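Local coordinates for techylectin-5A (Tachypleus tridentatus, PDB 1JC9), which agglutinates bacteria and human erythrocytes in horseshoe crab innate immunity by recognising acetyl group-containing substances on their surfaces, at residues I65-W70 with G74-Y79; D122-L125 with R129-A132. All coordinates share one frame; numbering follows the deposited sequence.

Contact 1: I65-W70 with G74-Y79; sequences IWPKSW and GTLNVY
Ile65 and Leu76 form an antiparallel hydrogen-bonded pair, each backbone amide reaching the other's carbonyl. Ile65 N lies 2.8 Å from Leu76 O, and the return bond from Leu76 N to Ile65 O is longer at 3.2 Å. Beside this pair, Thr75 places its CG2 methyl over one face of the Trp66 indole. This CH-pi contact has CG2 3.4 Å from the centroid of the five-membered ring, 16° off the normal. The chi1 of Thr75 (56°) sets CG2 anti to the carbonyl carbon, towards the indole, while OG1 is hydrogen-bonded to the guanidinium of Arg64. Apolar side chains make up most of the remaining packing. Ile65 and Val78 cross at about a right angle, with Ile65 CD1 3.7 Å from Val78 CG1 and the CG2 atoms of the two residues also in touch. Pro67 CG rests 3.7 Å from Gly74 O and 4.2 Å from Leu76 CD1; both Pro67 and Leu76 are buried. Within 65-70, a type I turn from Pro67 to Trp70 leads into helix 70-73, and Gly74 leaves that helix with positive phi. The unit thus joins strand 61-65 to strand 76-81 through one short helix. Leu133 of helix 127-136 packs against Ile65 and Pro67, and strand 89-95 pairs along the other edge of strand 76-81.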
loop_
_atom_site.group_PDB
_atom_site.type_symbol
_atom_site.label_atom_id
_atom_site.label_comp_id
_atom_site.label_asym_id
_atom_site.label_seq_id
_atom_site.Cartn_x
_atom_site.Cartn_y
_atom_site.Cartn_z
ATOM N N ILE A 65 -7.385 -6.777 15.809
ATOM C CA ILE A 65 -8.121 -5.535 15.989
ATOM C C ILE A 65 -9.596 -5.712 15.651
ATOM O O ILE A 65 -9.977 -6.657 14.957
ATOM C CB ILE A 65 -7.556 -4.393 15.110
ATOM C CG1 ILE A 65 -7.597 -4.789 13.630
ATOM C CG2 ILE A 65 -6.138 -4.063 15.541
ATOM C CD1 ILE A 65 -7.384 -3.612 12.684
ATOM N N TRP A 66 -10.413 -4.792 16.154
ATOM C CA TRP A 66 -11.851 -4.794 15.919
ATOM C C TRP A 66 -12.239 -3.542 15.137
ATOM O O TRP A 66 -12.617 -2.528 15.726
ATOM C CB TRP A 66 -12.612 -4.790 17.253
ATOM C CG TRP A 66 -12.838 -6.136 17.859
ATOM C CD1 TRP A 66 -13.989 -6.875 17.808
ATOM C CD2 TRP A 66 -11.898 -6.907 18.617
ATOM N NE1 TRP A 66 -13.823 -8.056 18.491
ATOM C CE2 TRP A 66 -12.550 -8.103 18.996
ATOM C CE3 TRP A 66 -10.570 -6.704 19.014
ATOM C CZ2 TRP A 66 -11.916 -9.095 19.755
ATOM C CZ3 TRP A 66 -9.940 -7.693 19.769
ATOM C CH2 TRP A 66 -10.617 -8.873 20.129
ATOM N N PRO A 67 -12.133 -3.576 13.803
ATOM C CA PRO A 67 -12.527 -2.355 13.099
ATOM C C PRO A 67 -14.014 -2.102 13.355
ATOM O O PRO A 67 -14.756 -3.028 13.702
ATOM C CB PRO A 67 -12.216 -2.683 11.638
ATOM C CG PRO A 67 -12.362 -4.166 11.576
ATOM C CD PRO A 67 -11.721 -4.630 12.863
ATOM N N LYS A 68 -14.455 -0.857 13.202
ATOM C CA LYS A 68 -15.856 -0.556 13.443
ATOM C C LYS A 68 -16.784 -1.375 12.556
ATOM O O LYS A 68 -17.927 -1.626 12.924
ATOM C CB LYS A 68 -16.118 0.940 13.269
ATOM C CG LYS A 68 -15.446 1.768 14.348
ATOM C CD LYS A 68 -15.886 3.217 14.318
ATOM C CE LYS A 68 -15.248 3.990 15.465
ATOM N NZ LYS A 68 -15.676 5.416 15.494
ATOM N N SER A 69 -16.287 -1.803 11.399
ATOM C CA SER A 69 -17.081 -2.611 10.474
ATOM C C SER A 69 -16.825 -4.106 10.660
ATOM O O SER A 69 -17.005 -4.883 9.719
ATOM C CB SER A 69 -16.751 -2.249 9.021
ATOM O OG SER A 69 -17.032 -0.892 8.753
ATOM N N TRP A 70 -16.412 -4.518 11.855
ATOM C CA TRP A 70 -16.121 -5.932 12.086
ATOM C C TRP A 70 -17.289 -6.859 11.756
ATOM O O TRP A 70 -17.078 -8.011 11.381
ATOM C CB TRP A 70 -15.666 -6.179 13.534
ATOM C CG TRP A 70 -16.728 -5.974 14.579
ATOM C CD1 TRP A 70 -16.955 -4.845 15.308
ATOM C CD2 TRP A 70 -17.714 -6.927 14.997
ATOM N NE1 TRP A 70 -18.020 -5.033 16.156
ATOM C CE2 TRP A 70 -18.505 -6.302 15.985
ATOM C CE3 TRP A 70 -18.006 -8.250 14.628
ATOM C CZ2 TRP A 70 -19.576 -6.954 16.615
ATOM C CZ3 TRP A 70 -19.076 -8.899 15.256
ATOM C CH2 TRP A 70 -19.846 -8.246 16.238
ATOM N N GLY A 74 -15.127 -8.663 9.742
ATOM C CA GLY A 74 -14.664 -9.451 10.873
ATOM C C GLY A 74 -13.467 -8.817 11.555
ATOM O O GLY A 74 -13.004 -7.746 11.150
ATOM N N THR A 75 -12.967 -9.456 12.606
ATOM C CA THR A 75 -11.795 -8.932 13.286
ATOM C C THR A 75 -10.625 -9.316 12.389
ATOM O O THR A 75 -10.740 -10.232 11.573
ATOM C CB THR A 75 -11.625 -9.543 14.692
ATOM O OG1 THR A 75 -11.583 -10.970 14.599
ATOM C CG2 THR A 75 -12.785 -9.131 15.585
ATOM N N LEU A 76 -9.503 -8.627 12.530
ATOM C CA LEU A 76 -8.360 -8.900 11.670
ATOM C C LEU A 76 -7.057 -8.888 12.429
ATOM O O LEU A 76 -6.928 -8.201 13.445
ATOM C CB LEU A 76 -8.233 -7.812 10.594
ATOM C CG LEU A 76 -9.482 -7.156 10.022
ATOM C CD1 LEU A 76 -9.116 -5.815 9.404
ATOM C CD2 LEU A 76 -10.122 -8.088 9.001
ATOM N N ASN A 77 -6.091 -9.639 11.912
ATOM C CA ASN A 77 -4.752 -9.644 12.472
ATOM C C ASN A 77 -3.996 -8.689 11.563
ATOM O O ASN A 77 -3.927 -8.898 10.349
ATOM C CB ASN A 77 -4.100 -11.027 12.398
ATOM C CG ASN A 77 -4.505 -11.922 13.545
ATOM O OD1 ASN A 77 -4.524 -11.497 14.700
ATOM N ND2 ASN A 77 -4.820 -13.175 13.238
ATOM N N VAL A 78 -3.448 -7.628 12.135
ATOM C CA VAL A 78 -2.702 -6.668 11.344
ATOM C C VAL A 78 -1.314 -6.489 11.930
ATOM O O VAL A 78 -1.076 -6.802 13.100
ATOM C CB VAL A 78 -3.398 -5.285 11.320
ATOM C CG1 VAL A 78 -4.768 -5.403 10.689
ATOM C CG2 VAL A 78 -3.508 -4.729 12.738
ATOM N N TYR A 79 -0.390 -5.999 11.116
ATOM C CA TYR A 79 0.947 -5.758 11.616
ATOM C C TYR A 79 1.028 -4.304 12.034
ATOM O O TYR A 79 0.697 -3.399 11.264
ATOM C CB TYR A 79 2.006 -6.049 10.556
ATOM C CG TYR A 79 3.399 -5.982 11.126
ATOM C CD1 TYR A 79 4.043 -4.757 11.314
ATOM C CD2 TYR A 79 4.057 -7.142 11.530
ATOM C CE1 TYR A 79 5.309 -4.691 11.892
ATOM C CE2 TYR A 79 5.320 -7.088 12.107
ATOM C CZ TYR A 79 5.939 -5.863 12.285
ATOM O OH TYR A 79 7.185 -5.819 12.862
#

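Contact 2: D122-L125 with R129-A132; sequences DFWL and RIFA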
loop_
_atom_site.group_PDB
_atom_site.type_symbol
_atom_site.label_atom_id
_atom_site.label_comp_id
_atom_site.label_asym_id
_atom_site.label_seq_id
_atom_site.Cartn_x
_atom_site.Cartn_y
_atom_site.Cartn_z
ATOM N N ASP A 122 5.916 -10.251 3.097
ATOM C CA ASP A 122 5.332 -9.421 2.044
ATOM C C ASP A 122 3.851 -9.750 1.871
ATOM O O ASP A 122 3.464 -10.919 1.841
ATOM C CB ASP A 122 6.106 -9.578 0.723
ATOM C CG ASP A 122 6.399 -11.031 0.362
ATOM O OD1 ASP A 122 6.351 -11.910 1.248
ATOM O OD2 ASP A 122 6.703 -11.288 -0.823
ATOM N N PHE A 123 3.017 -8.715 1.771
ATOM C CA PHE A 123 1.578 -8.931 1.654
ATOM C C PHE A 123 0.813 -7.692 1.197
ATOM O O PHE A 123 1.373 -6.604 1.075
ATOM C CB PHE A 123 1.011 -9.332 3.016
ATOM C CG PHE A 123 0.952 -8.186 3.998
ATOM C CD1 PHE A 123 2.120 -7.671 4.561
ATOM C CD2 PHE A 123 -0.264 -7.573 4.300
ATOM C CE1 PHE A 123 2.080 -6.561 5.408
ATOM C CE2 PHE A 123 -0.318 -6.460 5.146
ATOM C CZ PHE A 123 0.854 -5.952 5.700
ATOM N N TRP A 124 -0.480 -7.897 0.956
ATOM C CA TRP A 124 -1.422 -6.849 0.582
ATOM C C TRP A 124 -2.598 -7.167 1.495
ATOM O O TRP A 124 -3.164 -8.254 1.417
ATOM C CB TRP A 124 -1.855 -6.964 -0.882
ATOM C CG TRP A 124 -2.901 -5.936 -1.250
ATOM C CD1 TRP A 124 -4.241 -6.150 -1.419
ATOM C CD2 TRP A 124 -2.687 -4.535 -1.473
ATOM N NE1 TRP A 124 -4.875 -4.965 -1.737
ATOM C CE2 TRP A 124 -3.942 -3.961 -1.775
ATOM C CE3 TRP A 124 -1.554 -3.708 -1.447
ATOM C CZ2 TRP A 124 -4.097 -2.599 -2.052
ATOM C CZ3 TRP A 124 -1.711 -2.352 -1.723
ATOM C CH2 TRP A 124 -2.974 -1.814 -2.021
ATOM N N LEU A 125 -2.957 -6.230 2.367
ATOM C CA LEU A 125 -4.030 -6.463 3.327
ATOM C C LEU A 125 -5.383 -6.855 2.741
ATOM O O LEU A 125 -6.089 -7.674 3.321
ATOM C CB LEU A 125 -4.198 -5.233 4.231
ATOM C CG LEU A 125 -5.076 -5.430 5.469
ATOM C CD1 LEU A 125 -4.428 -6.460 6.397
ATOM C CD2 LEU A 125 -5.253 -4.103 6.193
ATOM N N ARG A 129 -10.740 -4.719 3.264
ATOM C CA ARG A 129 -10.242 -4.389 4.596
ATOM C C ARG A 129 -9.700 -2.969 4.638
ATOM O O ARG A 129 -9.871 -2.260 5.626
ATOM C CB ARG A 129 -9.153 -5.373 5.017
ATOM C CG ARG A 129 -9.677 -6.739 5.402
ATOM C CD ARG A 129 -8.538 -7.723 5.387
ATOM N NE ARG A 129 -8.914 -9.058 5.842
ATOM C CZ ARG A 129 -8.108 -10.113 5.753
ATOM N NH1 ARG A 129 -6.892 -9.979 5.225
ATOM N NH2 ARG A 129 -8.506 -11.293 6.191
ATOM N N ILE A 130 -9.045 -2.552 3.560
ATOM C CA ILE A 130 -8.499 -1.203 3.495
ATOM C C ILE A 130 -9.655 -0.203 3.451
ATOM O O ILE A 130 -9.589 0.870 4.062
ATOM C CB ILE A 130 -7.579 -1.042 2.262
ATOM C CG1 ILE A 130 -6.355 -1.951 2.428
ATOM C CG2 ILE A 130 -7.160 0.415 2.100
ATOM C CD1 ILE A 130 -5.423 -1.993 1.227
ATOM N N PHE A 131 -10.715 -0.553 2.731
ATOM C CA PHE A 131 -11.898 0.305 2.664
ATOM C C PHE A 131 -12.474 0.447 4.079
ATOM O O PHE A 131 -12.765 1.553 4.537
ATOM C CB PHE A 131 -12.964 -0.316 1.752
ATOM C CG PHE A 131 -14.354 0.209 1.999
ATOM C CD1 PHE A 131 -14.738 1.461 1.524
ATOM C CD2 PHE A 131 -15.264 -0.536 2.745
ATOM C CE1 PHE A 131 -16.008 1.967 1.787
ATOM C CE2 PHE A 131 -16.538 -0.044 3.018
ATOM C CZ PHE A 131 -16.914 1.214 2.539
ATOM N N ALA A 132 -12.629 -0.682 4.767
ATOM C CA ALA A 132 -13.185 -0.697 6.119
ATOM C C ALA A 132 -12.381 0.156 7.096
ATOM O O ALA A 132 -12.951 0.914 7.880
ATOM C CB ALA A 132 -13.272 -2.135 6.636
#
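Arg129 reaches back from the first turn of its helix to the carbonyl of Leu125, NH1 lying 3.1 Å from Leu125 O. The donor sits in the carbonyl plane with a C=O...N angle of 160°, whereas the oxygen is 18° out of the guanidinium plane. An extended chain from CG to NE carries the guanidinium to this oxygen, and on the way the aliphatic part of Arg129 crosses the Leu125 side chain at about a right angle, CB 4.1 Å from Leu125 CG. One residue on, Ile130 inserts CD1 against the benzo part of the Trp124 indole, 3.6 Å from CZ2, while its CG1 meets Leu125 CB at 4.3 Å. Trp124 has CG anti to the backbone N (chi1 176°), which swings the indole across the end of Ile130. The ring is further placed by Tyr112, edge-to-face with it, and by a weak hydrogen bond from NE1 to Asn127 OD1; Trp215 and Asn225 also touch it. Backbone hydrogen bonds of Trp124 with Phe116 and of Leu125 with Ile92 hold the strand and the residue after it in the sheet. The arrangement is a tight strand-to-helix connection, in which helix 127-136 folds back on the end of strand 123-124 within the buried interior of the fibrinogen C-terminal domain.

In the fold
The two contacts follow one another along the chain, contact 1 complete before contact 2 begins, and their centres lie 11 Å apart within the same fibrinogen-related domain. Both reach one antiparallel sheet, in which strand 89-95 pairs with strand 76-81 of contact 1 and with strand 123-124 of contact 2. Helix 127-136 bridges them directly: Leu76 CD2 lies 3.5 Å from Arg129 NE, and Ser69 CB packs 4.2 Å from Ala132 CB. Contact 1 is the more peripheral, about 17 Å between its centre and that of the chain against about 8 Å for contact 2. Both lie away from the calcium and acetyl-sugar sites and are packing within the domain.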